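Local coordinates for protein tetraacyldisaccharide 4'-kinase (Aquifex aeolicus, PDB 4EHY) that probably transfers the gamma-phosphate of ATP to the 4'-position of a tetraacyldisaccharide 1-phosphate, forming lipid IVA in the last step of its pathway, at residues Asn43-Gly48 with Leu154-Asp159; Thr186-Glu191 with Lys203-Phe208; Cys210-Asp215 with Ala293-Val298. All blocks are in the same frame, centred on the assembly; numbering follows the deposited sequence.

Contact 1. Residues Asn43-Gly48 with Leu154-Asp159. With ADP (adenosine-5'-diphosphate), chain B.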
loop_
_atom_site.group_PDB
_atom_site.type_symbol
_atom_site.label_atom_id
_atom_site.label_comp_id
_atom_site.label_asym_id
_atom_site.label_seq_id
_atom_site.Cartn_x
_atom_site.Cartn_y
_atom_site.Cartn_z
ATOM N N ASN A 43 -4.423 7.760 0.122
ATOM C CA ASN A 43 -4.081 8.657 -0.963
ATOM C C ASN A 43 -5.357 9.130 -1.607
ATOM O O ASN A 43 -6.448 8.847 -1.094
ATOM C CB ASN A 43 -3.166 7.966 -1.984
ATOM C CG ASN A 43 -3.930 7.027 -2.883
ATOM O OD1 ASN A 43 -4.719 6.205 -2.405
ATOM N ND2 ASN A 43 -3.737 7.166 -4.200
ATOM N N LEU A 44 -5.257 9.862 -2.718
ATOM C CA LEU A 44 -6.456 10.506 -3.267
ATOM C C LEU A 44 -6.973 9.862 -4.541
ATOM O O LEU A 44 -8.086 10.151 -4.981
ATOM C CB LEU A 44 -6.207 11.995 -3.535
ATOM C CG LEU A 44 -5.941 12.896 -2.332
ATOM C CD1 LEU A 44 -5.517 14.275 -2.807
ATOM C CD2 LEU A 44 -7.175 12.977 -1.446
ATOM N N SER A 45 -6.167 8.996 -5.138
ATOM C CA SER A 45 -6.498 8.464 -6.458
ATOM C C SER A 45 -6.422 6.958 -6.502
ATOM O O SER A 45 -5.766 6.334 -5.671
ATOM C CB SER A 45 -5.523 9.010 -7.491
ATOM O OG SER A 45 -4.200 8.791 -7.041
ATOM N N VAL A 46 -7.091 6.386 -7.493
ATOM C CA VAL A 46 -6.923 4.982 -7.812
ATOM C C VAL A 46 -5.704 4.875 -8.707
ATOM O O VAL A 46 -5.420 5.786 -9.487
ATOM C CB VAL A 46 -8.152 4.413 -8.555
ATOM C CG1 VAL A 46 -9.411 4.587 -7.716
ATOM C CG2 VAL A 46 -8.315 5.071 -9.915
ATOM N N GLY A 47 -4.969 3.777 -8.583
ATOM C CA GLY A 47 -3.832 3.548 -9.451
ATOM C C GLY A 47 -2.484 3.435 -8.759
ATOM O O GLY A 47 -1.439 3.601 -9.389
ATOM N N GLY A 48 -2.496 3.166 -7.461
ATOM C CA GLY A 48 -1.250 2.936 -6.744
ATOM C C GLY A 48 -0.449 4.190 -6.453
ATOM O O GLY A 48 -0.358 5.111 -7.272
ATOM N N LEU A 154 -0.526 10.149 1.056
ATOM C CA LEU A 154 0.441 9.984 -0.019
ATOM C C LEU A 154 -0.017 10.721 -1.274
ATOM O O LEU A 154 -1.180 10.667 -1.656
ATOM C CB LEU A 154 0.670 8.496 -0.329
ATOM C CG LEU A 154 1.611 7.758 0.626
ATOM C CD1 LEU A 154 1.252 8.067 2.075
ATOM C CD2 LEU A 154 1.593 6.255 0.373
ATOM N N LEU A 155 0.913 11.422 -1.901
ATOM C CA LEU A 155 0.662 12.127 -3.155
ATOM C C LEU A 155 1.765 11.733 -4.122
ATOM O O LEU A 155 2.934 11.703 -3.731
ATOM C CB LEU A 155 0.755 13.650 -2.951
ATOM C CG LEU A 155 -0.443 14.384 -2.365
ATOM C CD1 LEU A 155 -0.069 15.830 -2.013
ATOM C CD2 LEU A 155 -1.593 14.341 -3.361
ATOM N N LYS A 156 1.405 11.444 -5.371
ATOM C CA LYS A 156 2.400 11.314 -6.440
ATOM C C LYS A 156 2.214 12.458 -7.428
ATOM O O LYS A 156 1.103 12.953 -7.607
ATOM C CB LYS A 156 2.308 9.955 -7.149
ATOM C CG LYS A 156 0.978 9.681 -7.883
ATOM C CD LYS A 156 0.959 8.273 -8.490
ATOM C CE LYS A 156 -0.391 7.907 -9.121
ATOM N NZ LYS A 156 -1.474 7.797 -8.108
ATOM N N LYS A 157 3.307 12.881 -8.057
ATOM C CA LYS A 157 3.279 13.998 -8.997
ATOM C C LYS A 157 2.032 14.009 -9.889
ATOM O O LYS A 157 1.405 15.047 -10.094
ATOM C CB LYS A 157 4.543 13.979 -9.862
ATOM C CG LYS A 157 4.636 15.105 -10.892
ATOM C CD LYS A 157 5.782 14.842 -11.873
ATOM C CE LYS A 157 5.735 15.771 -13.079
ATOM N NZ LYS A 157 6.775 15.414 -14.095
ATOM N N LYS A 158 1.674 12.843 -10.408
ATOM C CA LYS A 158 0.548 12.710 -11.329
ATOM C C LYS A 158 -0.776 13.215 -10.746
ATOM O O LYS A 158 -1.550 13.885 -11.436
ATOM C CB LYS A 158 0.431 11.251 -11.759
ATOM C CG LYS A 158 -0.717 10.916 -12.688
ATOM C CD LYS A 158 -0.666 9.417 -12.987
ATOM C CE LYS A 158 -1.941 8.888 -13.620
ATOM N NZ LYS A 158 -1.822 7.421 -13.877
ATOM N N ASP A 159 -1.042 12.897 -9.479
ATOM C CA ASP A 159 -2.259 13.384 -8.818
ATOM C C ASP A 159 -2.499 14.874 -9.039
ATOM O O ASP A 159 -3.642 15.318 -9.115
ATOM C CB ASP A 159 -2.214 13.123 -7.306
ATOM C CG ASP A 159 -2.111 11.656 -6.975
ATOM O OD1 ASP A 159 -2.686 10.838 -7.731
ATOM O OD2 ASP A 159 -1.446 11.322 -5.966
HETATM P PB ADP B . -0.588 0.575 -3.677
HETATM O O1B ADP B . -1.826 -0.275 -3.814
HETATM O O2B ADP B . -0.862 2.062 -3.633
HETATM O O3B ADP B . 0.289 0.132 -2.524
HETATM P PA ADP B . 0.569 -0.892 -5.958
HETATM O O1A ADP B . 1.779 -0.408 -6.708
HETATM O O2A ADP B . -0.614 -1.444 -6.701
HETATM O O3A ADP B . 0.216 0.412 -5.057
HETATM O "O5'" ADP B . 1.038 -2.039 -4.948
HETATM C "C5'" ADP B . 2.172 -1.846 -4.120
HETATM C "C4'" ADP B . 2.962 -3.149 -4.153
HETATM O "O4'" ADP B . 3.205 -3.545 -5.526
HETATM C "C3'" ADP B . 4.318 -2.918 -3.533
HETATM O "O3'" ADP B . 4.277 -3.235 -2.145
HETATM C "C2'" ADP B . 5.222 -3.846 -4.311
HETATM O "O2'" ADP B . 5.121 -5.155 -3.745
HETATM C "C1'" ADP B . 4.586 -3.901 -5.685
HETATM N N9 ADP B . 5.229 -2.886 -6.558
HETATM C C8 ADP B . 4.624 -1.807 -7.091
HETATM N N7 ADP B . 5.479 -1.089 -7.865
HETATM C C5 ADP B . 6.667 -1.723 -7.839
HETATM C C6 ADP B . 8.003 -1.497 -8.442
HETATM N N6 ADP B . 8.260 -0.419 -9.248
HETATM N N1 ADP B . 8.957 -2.408 -8.155
HETATM C C2 ADP B . 8.731 -3.475 -7.365
HETATM N N3 ADP B . 7.548 -3.735 -6.782
HETATM C C4 ADP B . 6.493 -2.909 -6.985
HETATM O O HOH W 1 -1.449 8.769 -5.453
HETATM O O HOH W 2 -2.923 11.049 -3.567
#
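Ser45 and Asp159 meet through a short hydrogen bond: OG of Ser45 donates to OD1 of Asp159 at 2.6 Å. The same OD1 takes a salt bridge from NZ of Lys156 at 3.3 Å, and the two donors come from opposite faces of the carboxylate plane. NZ of Lys156 also donates to the carbonyl O of Gly48 at 3.0 Å; the lysine chain runs extended to CE and bends only at its last torsion (chi4 -66°), which turns the ammonium to these acceptors. In the second shell, the backbone N of Lys156 donates to OD2 of Asp159 at 2.9 Å in a nearly straight bond (172°), so both carboxylate oxygens are engaged. A water joins that OD2 to NZ of Lys156 and ND2 of Asn43, and another joins it to N of Leu44 and O of Leu154. ND2 of Asn43 in turn donates to O of Ser45 at 2.6 Å, tying two residues of the same loop together. The sequence from Ser45 to Thr52 is a P-loop, the predicted ATP site, and Gly48 CA lies 3.3 Å from O2B of ADP. Strand 150-156 runs parallel to strand 38-43 on one side and to strand 182-186 on the other, while helix 51-61 packs on Leu154 through Lys51 and Phe54.

Contact 2. Residues Thr186-Glu191 with Lys203-Phe208. With ADP (adenosine-5'-diphosphate), chain B.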
loop_
_atom_site.group_PDB
_atom_site.type_symbol
_atom_site.label_atom_id
_atom_site.label_comp_id
_atom_site.label_asym_id
_atom_site.label_seq_id
_atom_site.Cartn_x
_atom_site.Cartn_y
_atom_site.Cartn_z
ATOM N N THR A 186 5.520 10.587 -2.952
ATOM C CA THR A 186 6.050 9.283 -3.354
ATOM C C THR A 186 6.583 9.221 -4.781
ATOM O O THR A 186 6.399 10.150 -5.562
ATOM C CB THR A 186 4.973 8.187 -3.193
ATOM O OG1 THR A 186 3.893 8.461 -4.089
ATOM C CG2 THR A 186 4.434 8.186 -1.776
ATOM N N TYR A 187 7.232 8.102 -5.101
ATOM C CA TYR A 187 7.879 7.871 -6.393
ATOM C C TYR A 187 8.939 8.904 -6.736
ATOM O O TYR A 187 9.129 9.228 -7.909
ATOM C CB TYR A 187 6.857 7.809 -7.529
ATOM C CG TYR A 187 5.818 6.718 -7.397
ATOM C CD1 TYR A 187 4.633 6.793 -8.107
ATOM C CD2 TYR A 187 6.013 5.626 -6.564
ATOM C CE1 TYR A 187 3.672 5.822 -8.001
ATOM C CE2 TYR A 187 5.043 4.635 -6.444
ATOM C CZ TYR A 187 3.875 4.744 -7.175
ATOM O OH TYR A 187 2.892 3.789 -7.093
ATOM N N GLN A 188 9.637 9.432 -5.738
ATOM C CA GLN A 188 10.674 10.417 -6.050
ATOM C C GLN A 188 11.747 9.809 -6.952
ATOM O O GLN A 188 12.308 10.488 -7.805
ATOM C CB GLN A 188 11.299 10.994 -4.778
ATOM C CG GLN A 188 10.319 11.747 -3.892
ATOM C CD GLN A 188 9.846 13.045 -4.520
ATOM O OE1 GLN A 188 10.536 13.631 -5.353
ATOM N NE2 GLN A 188 8.664 13.501 -4.120
ATOM N N GLU A 189 12.022 8.519 -6.780
ATOM C CA GLU A 189 13.094 7.883 -7.546
ATOM C C GLU A 189 12.745 7.715 -9.022
ATOM O O GLU A 189 13.598 7.364 -9.821
ATOM C CB GLU A 189 13.465 6.522 -6.953
ATOM C CG GLU A 189 12.497 5.419 -7.313
ATOM C CD GLU A 189 11.145 5.546 -6.601
ATOM O OE1 GLU A 189 11.042 6.301 -5.610
ATOM O OE2 GLU A 189 10.190 4.879 -7.037
ATOM N N VAL A 190 11.494 7.950 -9.393
ATOM C CA VAL A 190 11.127 7.806 -10.796
ATOM C C VAL A 190 10.372 9.022 -11.349
ATOM O O VAL A 190 10.401 9.276 -12.554
ATOM C CB VAL A 190 10.374 6.482 -11.055
ATOM C CG1 VAL A 190 8.990 6.515 -10.443
ATOM C CG2 VAL A 190 10.301 6.200 -12.535
ATOM N N GLU A 191 9.724 9.788 -10.471
ATOM C CA GLU A 191 9.064 11.031 -10.873
ATOM C C GLU A 191 9.189 12.106 -9.796
ATOM O O GLU A 191 8.213 12.424 -9.116
ATOM C CB GLU A 191 7.587 10.784 -11.163
ATOM C CG GLU A 191 7.323 9.900 -12.360
ATOM C CD GLU A 191 7.066 10.698 -13.616
ATOM O OE1 GLU A 191 7.081 11.946 -13.539
ATOM O OE2 GLU A 191 6.846 10.076 -14.678
ATOM N N LYS A 203 9.573 13.386 1.520
ATOM C CA LYS A 203 9.801 12.690 0.249
ATOM C C LYS A 203 10.080 11.204 0.469
ATOM O O LYS A 203 10.875 10.827 1.328
ATOM C CB LYS A 203 10.970 13.310 -0.519
ATOM C CG LYS A 203 10.717 14.716 -1.056
ATOM C CD LYS A 203 11.849 15.105 -2.001
ATOM C CE LYS A 203 11.619 16.460 -2.663
ATOM N NZ LYS A 203 12.792 16.781 -3.510
ATOM N N MET A 204 9.427 10.361 -0.315
ATOM C CA MET A 204 9.613 8.920 -0.200
ATOM C C MET A 204 10.333 8.387 -1.429
ATOM O O MET A 204 9.918 8.641 -2.560
ATOM C CB MET A 204 8.261 8.220 -0.056
ATOM C CG MET A 204 8.317 6.704 -0.087
ATOM S SD MET A 204 6.682 5.983 0.204
ATOM C CE MET A 204 6.805 4.426 -0.681
ATOM N N PHE A 205 11.406 7.638 -1.200
ATOM C CA PHE A 205 12.165 7.035 -2.289
ATOM C C PHE A 205 12.100 5.523 -2.168
ATOM O O PHE A 205 12.016 4.983 -1.068
ATOM C CB PHE A 205 13.631 7.502 -2.252
ATOM C CG PHE A 205 13.824 8.981 -2.508
ATOM C CD1 PHE A 205 14.180 9.442 -3.771
ATOM C CD2 PHE A 205 13.698 9.904 -1.475
ATOM C CE1 PHE A 205 14.385 10.803 -4.006
ATOM C CE2 PHE A 205 13.899 11.263 -1.699
ATOM C CZ PHE A 205 14.241 11.714 -2.967
ATOM N N ARG A 206 12.107 4.829 -3.296
ATOM C CA ARG A 206 12.245 3.377 -3.263
ATOM C C ARG A 206 13.644 3.023 -3.765
ATOM O O ARG A 206 14.032 3.402 -4.881
ATOM C CB ARG A 206 11.154 2.700 -4.097
ATOM C CG ARG A 206 9.768 2.715 -3.432
ATOM C CD ARG A 206 8.674 2.178 -4.363
ATOM N NE ARG A 206 8.761 2.804 -5.675
ATOM C CZ ARG A 206 7.974 2.516 -6.702
ATOM N NH1 ARG A 206 7.032 1.597 -6.575
ATOM N NH2 ARG A 206 8.156 3.132 -7.865
ATOM N N GLU A 207 14.421 2.356 -2.913
ATOM C CA GLU A 207 15.777 1.934 -3.275
ATOM C C GLU A 207 15.747 0.489 -3.775
ATOM O O GLU A 207 15.613 -0.453 -2.986
ATOM C CB GLU A 207 16.736 2.061 -2.086
ATOM C CG GLU A 207 18.185 1.671 -2.422
ATOM C CD GLU A 207 19.041 1.465 -1.191
ATOM O OE1 GLU A 207 18.929 2.266 -0.242
ATOM O OE2 GLU A 207 19.829 0.498 -1.168
ATOM N N PHE A 208 15.841 0.321 -5.089
ATOM C CA PHE A 208 15.763 -1.001 -5.699
ATOM C C PHE A 208 17.104 -1.702 -5.595
ATOM O O PHE A 208 17.994 -1.471 -6.388
ATOM C CB PHE A 208 15.301 -0.880 -7.148
ATOM C CG PHE A 208 13.940 -0.278 -7.271
ATOM C CD1 PHE A 208 13.786 1.080 -7.511
ATOM C CD2 PHE A 208 12.808 -1.059 -7.082
ATOM C CE1 PHE A 208 12.524 1.642 -7.592
ATOM C CE2 PHE A 208 11.545 -0.506 -7.166
ATOM C CZ PHE A 208 11.397 0.843 -7.421
HETATM P PB ADP B . -0.588 0.575 -3.677
HETATM O O1B ADP B . -1.826 -0.275 -3.814
HETATM O O2B ADP B . -0.862 2.062 -3.633
HETATM O O3B ADP B . 0.289 0.132 -2.524
HETATM P PA ADP B . 0.569 -0.892 -5.958
HETATM O O1A ADP B . 1.779 -0.408 -6.708
HETATM O O2A ADP B . -0.614 -1.444 -6.701
HETATM O O3A ADP B . 0.216 0.412 -5.057
HETATM O "O5'" ADP B . 1.038 -2.039 -4.948
HETATM C "C5'" ADP B . 2.172 -1.846 -4.120
HETATM C "C4'" ADP B . 2.962 -3.149 -4.153
HETATM O "O4'" ADP B . 3.205 -3.545 -5.526
HETATM C "C3'" ADP B . 4.318 -2.918 -3.533
HETATM O "O3'" ADP B . 4.277 -3.235 -2.145
HETATM C "C2'" ADP B . 5.222 -3.846 -4.311
HETATM O "O2'" ADP B . 5.121 -5.155 -3.745
HETATM C "C1'" ADP B . 4.586 -3.901 -5.685
HETATM N N9 ADP B . 5.229 -2.886 -6.558
HETATM C C8 ADP B . 4.624 -1.807 -7.091
HETATM N N7 ADP B . 5.479 -1.089 -7.865
HETATM C C5 ADP B . 6.667 -1.723 -7.839
HETATM C C6 ADP B . 8.003 -1.497 -8.442
HETATM N N6 ADP B . 8.260 -0.419 -9.248
HETATM N N1 ADP B . 8.957 -2.408 -8.155
HETATM C C2 ADP B . 8.731 -3.475 -7.365
HETATM N N3 ADP B . 7.548 -3.735 -6.782
HETATM C C4 ADP B . 6.493 -2.909 -6.985
HETATM O O HOH W 3 8.876 6.228 -3.776
#
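Glu189 OE2 is gripped by two nitrogens of Arg206, NH2 at 2.8 Å and NE at 2.9 Å. The oxygen lies at the guanidinium edge, close to its plane, and the pair is a salt bridge, although the carboxylate and guanidinium planes stand 58° apart. The other oxygen, Glu189 OE1, accepts the backbone N of Arg206 at 2.9 Å from above the carboxylate plane, so one acid holds both main chain and side chain of the arginine. A bend in the glutamate at chi2 (-72°) folds its carboxylate back to the strand. The guanidinium is sandwiched: Tyr187 CE2 sits over one face, its ring inclined 33°, and Phe208 CZ over the opposite face. Held this way, the guanidinium has NH1 of Arg206 3.4 Å from N7 of ADP, while NH2 has a further partner in Gln240. In this P-loop kinase fold the segment 186-191 follows strand 182-186 and packs on strand 201-212, its parallel neighbour, and Gln188 N donates to Met204 O at 3.3 Å. Nearby, the Gln188 side chain crosses that of Lys203 at about a right angle, its amide held by Phe193 N and Leu185 O. CG2 of Thr186 lies alongside SD of Met204 at 3.7 Å.

Contact 3. Residues Cys210-Asp215 with Ala293-Val298. With ADP (adenosine-5'-diphosphate), chain B.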
loop_
_atom_site.group_PDB
_atom_site.type_symbol
_atom_site.label_atom_id
_atom_site.label_comp_id
_atom_site.label_asym_id
_atom_site.label_seq_id
_atom_site.Cartn_x
_atom_site.Cartn_y
_atom_site.Cartn_z
ATOM N N CYS A 210 17.461 -5.275 -4.417
ATOM C CA CYS A 210 17.450 -6.701 -4.158
ATOM C C CYS A 210 16.561 -7.479 -5.109
ATOM O O CYS A 210 15.726 -6.917 -5.823
ATOM C CB CYS A 210 17.025 -6.944 -2.708
ATOM S SG CYS A 210 17.495 -5.577 -1.598
ATOM N N LEU A 211 16.757 -8.788 -5.107
ATOM C CA LEU A 211 16.031 -9.681 -5.983
ATOM C C LEU A 211 15.606 -10.884 -5.157
ATOM O O LEU A 211 16.400 -11.417 -4.367
ATOM C CB LEU A 211 16.932 -10.116 -7.133
ATOM C CG LEU A 211 16.265 -10.813 -8.316
ATOM C CD1 LEU A 211 15.278 -9.883 -9.010
ATOM C CD2 LEU A 211 17.324 -11.280 -9.280
ATOM N N LEU A 212 14.358 -11.307 -5.328
ATOM C CA LEU A 212 13.832 -12.439 -4.571
ATOM C C LEU A 212 13.500 -13.593 -5.490
ATOM O O LEU A 212 12.925 -13.388 -6.566
ATOM C CB LEU A 212 12.558 -12.045 -3.800
ATOM C CG LEU A 212 12.719 -10.921 -2.769
ATOM C CD1 LEU A 212 11.363 -10.398 -2.295
ATOM C CD2 LEU A 212 13.562 -11.399 -1.588
ATOM N N ASN A 213 13.839 -14.810 -5.065
ATOM C CA ASN A 213 13.313 -15.983 -5.751
ATOM C C ASN A 213 11.888 -16.243 -5.270
ATOM O O ASN A 213 11.383 -15.549 -4.388
ATOM C CB ASN A 213 14.212 -17.211 -5.584
ATOM C CG ASN A 213 14.215 -17.752 -4.170
ATOM O OD1 ASN A 213 13.293 -17.493 -3.393
ATOM N ND2 ASN A 213 15.243 -18.532 -3.832
ATOM N N SER A 214 11.233 -17.226 -5.867
ATOM C CA SER A 214 9.809 -17.408 -5.662
ATOM C C SER A 214 9.517 -18.022 -4.298
ATOM O O SER A 214 8.360 -18.174 -3.927
ATOM C CB SER A 214 9.225 -18.284 -6.773
ATOM O OG SER A 214 9.865 -19.558 -6.802
ATOM N N ASP A 215 10.565 -18.380 -3.559
ATOM C CA ASP A 215 10.397 -18.795 -2.166
ATOM C C ASP A 215 10.702 -17.640 -1.218
ATOM O O ASP A 215 10.914 -17.849 -0.019
ATOM C CB ASP A 215 11.312 -19.977 -1.846
ATOM C CG ASP A 215 11.045 -21.170 -2.746
ATOM O OD1 ASP A 215 9.865 -21.556 -2.871
ATOM O OD2 ASP A 215 12.007 -21.705 -3.341
ATOM N N ALA A 293 11.273 -11.643 -8.212
ATOM C CA ALA A 293 10.732 -10.311 -7.988
ATOM C C ALA A 293 11.809 -9.295 -7.665
ATOM O O ALA A 293 12.758 -9.581 -6.922
ATOM C CB ALA A 293 9.638 -10.315 -6.869
ATOM N N LEU A 294 11.648 -8.101 -8.227
ATOM C CA LEU A 294 12.478 -6.963 -7.856
ATOM C C LEU A 294 11.989 -6.463 -6.506
ATOM O O LEU A 294 10.788 -6.244 -6.309
ATOM C CB LEU A 294 12.354 -5.848 -8.889
ATOM C CG LEU A 294 13.204 -4.596 -8.668
ATOM C CD1 LEU A 294 14.693 -4.937 -8.772
ATOM C CD2 LEU A 294 12.840 -3.523 -9.684
ATOM N N ASN A 295 12.912 -6.294 -5.570
ATOM C CA ASN A 295 12.559 -5.852 -4.234
ATOM C C ASN A 295 13.299 -4.548 -3.962
ATOM O O ASN A 295 14.228 -4.216 -4.682
ATOM C CB ASN A 295 12.903 -6.929 -3.205
ATOM C CG ASN A 295 12.136 -6.769 -1.906
ATOM O OD1 ASN A 295 11.116 -6.074 -1.848
ATOM N ND2 ASN A 295 12.623 -7.416 -0.854
ATOM N N PHE A 296 12.868 -3.796 -2.956
ATOM C CA PHE A 296 13.432 -2.477 -2.679
ATOM C C PHE A 296 13.278 -2.130 -1.194
ATOM O O PHE A 296 12.487 -2.750 -0.488
ATOM C CB PHE A 296 12.699 -1.421 -3.512
ATOM C CG PHE A 296 11.208 -1.435 -3.304
ATOM C CD1 PHE A 296 10.616 -0.619 -2.338
ATOM C CD2 PHE A 296 10.401 -2.293 -4.042
ATOM C CE1 PHE A 296 9.237 -0.638 -2.132
ATOM C CE2 PHE A 296 9.019 -2.335 -3.837
ATOM C CZ PHE A 296 8.435 -1.505 -2.872
ATOM N N LYS A 297 14.028 -1.135 -0.734
ATOM C CA LYS A 297 13.836 -0.570 0.597
ATOM C C LYS A 297 13.128 0.767 0.443
ATOM O O LYS A 297 13.316 1.471 -0.543
ATOM C CB LYS A 297 15.181 -0.336 1.293
ATOM C CG LYS A 297 16.007 -1.595 1.531
ATOM C CD LYS A 297 17.462 -1.249 1.902
ATOM C CE LYS A 297 18.349 -2.505 1.950
ATOM N NZ LYS A 297 19.803 -2.200 2.123
ATOM N N VAL A 298 12.307 1.119 1.417
ATOM C CA VAL A 298 11.665 2.416 1.398
ATOM C C VAL A 298 12.512 3.305 2.284
ATOM O O VAL A 298 12.917 2.897 3.375
ATOM C CB VAL A 298 10.209 2.319 1.917
ATOM C CG1 VAL A 298 9.589 3.694 2.096
ATOM C CG2 VAL A 298 9.369 1.478 0.978
HETATM P PB ADP B . -0.588 0.575 -3.677
HETATM O O1B ADP B . -1.826 -0.275 -3.814
HETATM O O2B ADP B . -0.862 2.062 -3.633
HETATM O O3B ADP B . 0.289 0.132 -2.524
HETATM P PA ADP B . 0.569 -0.892 -5.958
HETATM O O1A ADP B . 1.779 -0.408 -6.708
HETATM O O2A ADP B . -0.614 -1.444 -6.701
HETATM O O3A ADP B . 0.216 0.412 -5.057
HETATM O "O5'" ADP B . 1.038 -2.039 -4.948
HETATM C "C5'" ADP B . 2.172 -1.846 -4.120
HETATM C "C4'" ADP B . 2.962 -3.149 -4.153
HETATM O "O4'" ADP B . 3.205 -3.545 -5.526
HETATM C "C3'" ADP B . 4.318 -2.918 -3.533
HETATM O "O3'" ADP B . 4.277 -3.235 -2.145
HETATM C "C2'" ADP B . 5.222 -3.846 -4.311
HETATM O "O2'" ADP B . 5.121 -5.155 -3.745
HETATM C "C1'" ADP B . 4.586 -3.901 -5.685
HETATM N N9 ADP B . 5.229 -2.886 -6.558
HETATM C C8 ADP B . 4.624 -1.807 -7.091
HETATM N N7 ADP B . 5.479 -1.089 -7.865
HETATM C C5 ADP B . 6.667 -1.723 -7.839
HETATM C C6 ADP B . 8.003 -1.497 -8.442
HETATM N N6 ADP B . 8.260 -0.419 -9.248
HETATM N N1 ADP B . 8.957 -2.408 -8.155
HETATM C C2 ADP B . 8.731 -3.475 -7.365
HETATM N N3 ADP B . 7.548 -3.735 -6.782
HETATM C C4 ADP B . 6.493 -2.909 -6.985
#
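Cys210 and Asn295 form an uneven antiparallel pair: N of Asn295 reaches O of Cys210 at 2.9 Å but from 45° above the carbonyl plane, and the return bond, from N of Cys210 to O of Asn295, is weak at 3.4 Å. This is a strongly twisted antiparallel beta pairing, the short strand axes at 137°, between strand 201-212 and strand 291-300. Two residues on, the ladder is regular: N of Leu212 meets O of Ala293 at 2.8 Å, and N of Ala293 meets O of Leu212 at 2.9 Å, both in the carbonyl plane. Between them Leu211 and Leu294 form a non-hydrogen-bonded pair on the other face from Cys210, Leu212, Ala293 and Asn295. On the latter face Leu212 lies obliquely across Asn295, its CD1 3.5 Å from ND2 of the amide, with CG of Asn295 trans to its own N (chi1 -159°), which lays the amide against the leucine's CD1. Shortened to alanine, Leu212 would probably no longer shield that amide, leaving it freer to turn and opening a gap beside Asn295. Strand 275-277 flanks 291-300 beyond Leu294. At the nucleotide, CE2 of Phe296 approaches N3 of ADP at 3.6 Å, the ring presenting its edge.

Overall arrangement
Strands 38-43, 150-156, 182-186, 201-212 and 291-300 are successive neighbours, and the three contacts follow this order. Contacts 1 and 2 have centres 13 Å apart and touch: Leu155 O lies 2.9 Å from Thr186 N, a probable hydrogen bond, and Tyr187 OH packs on Gly48 C. Contacts 2 and 3, 16 Å apart between centres, share strand 201-212 and are joined by a probable bond from Glu207 N to Lys297 O at 2.8 Å. Contacts 1 and 3 do not touch, their centres being 24 Å apart. ADP spans that separation: contact 1 meets its diphosphate, while contacts 2 and 3 both come to the adenine, Arg206, Phe208 and Phe296 from the same side of its plane.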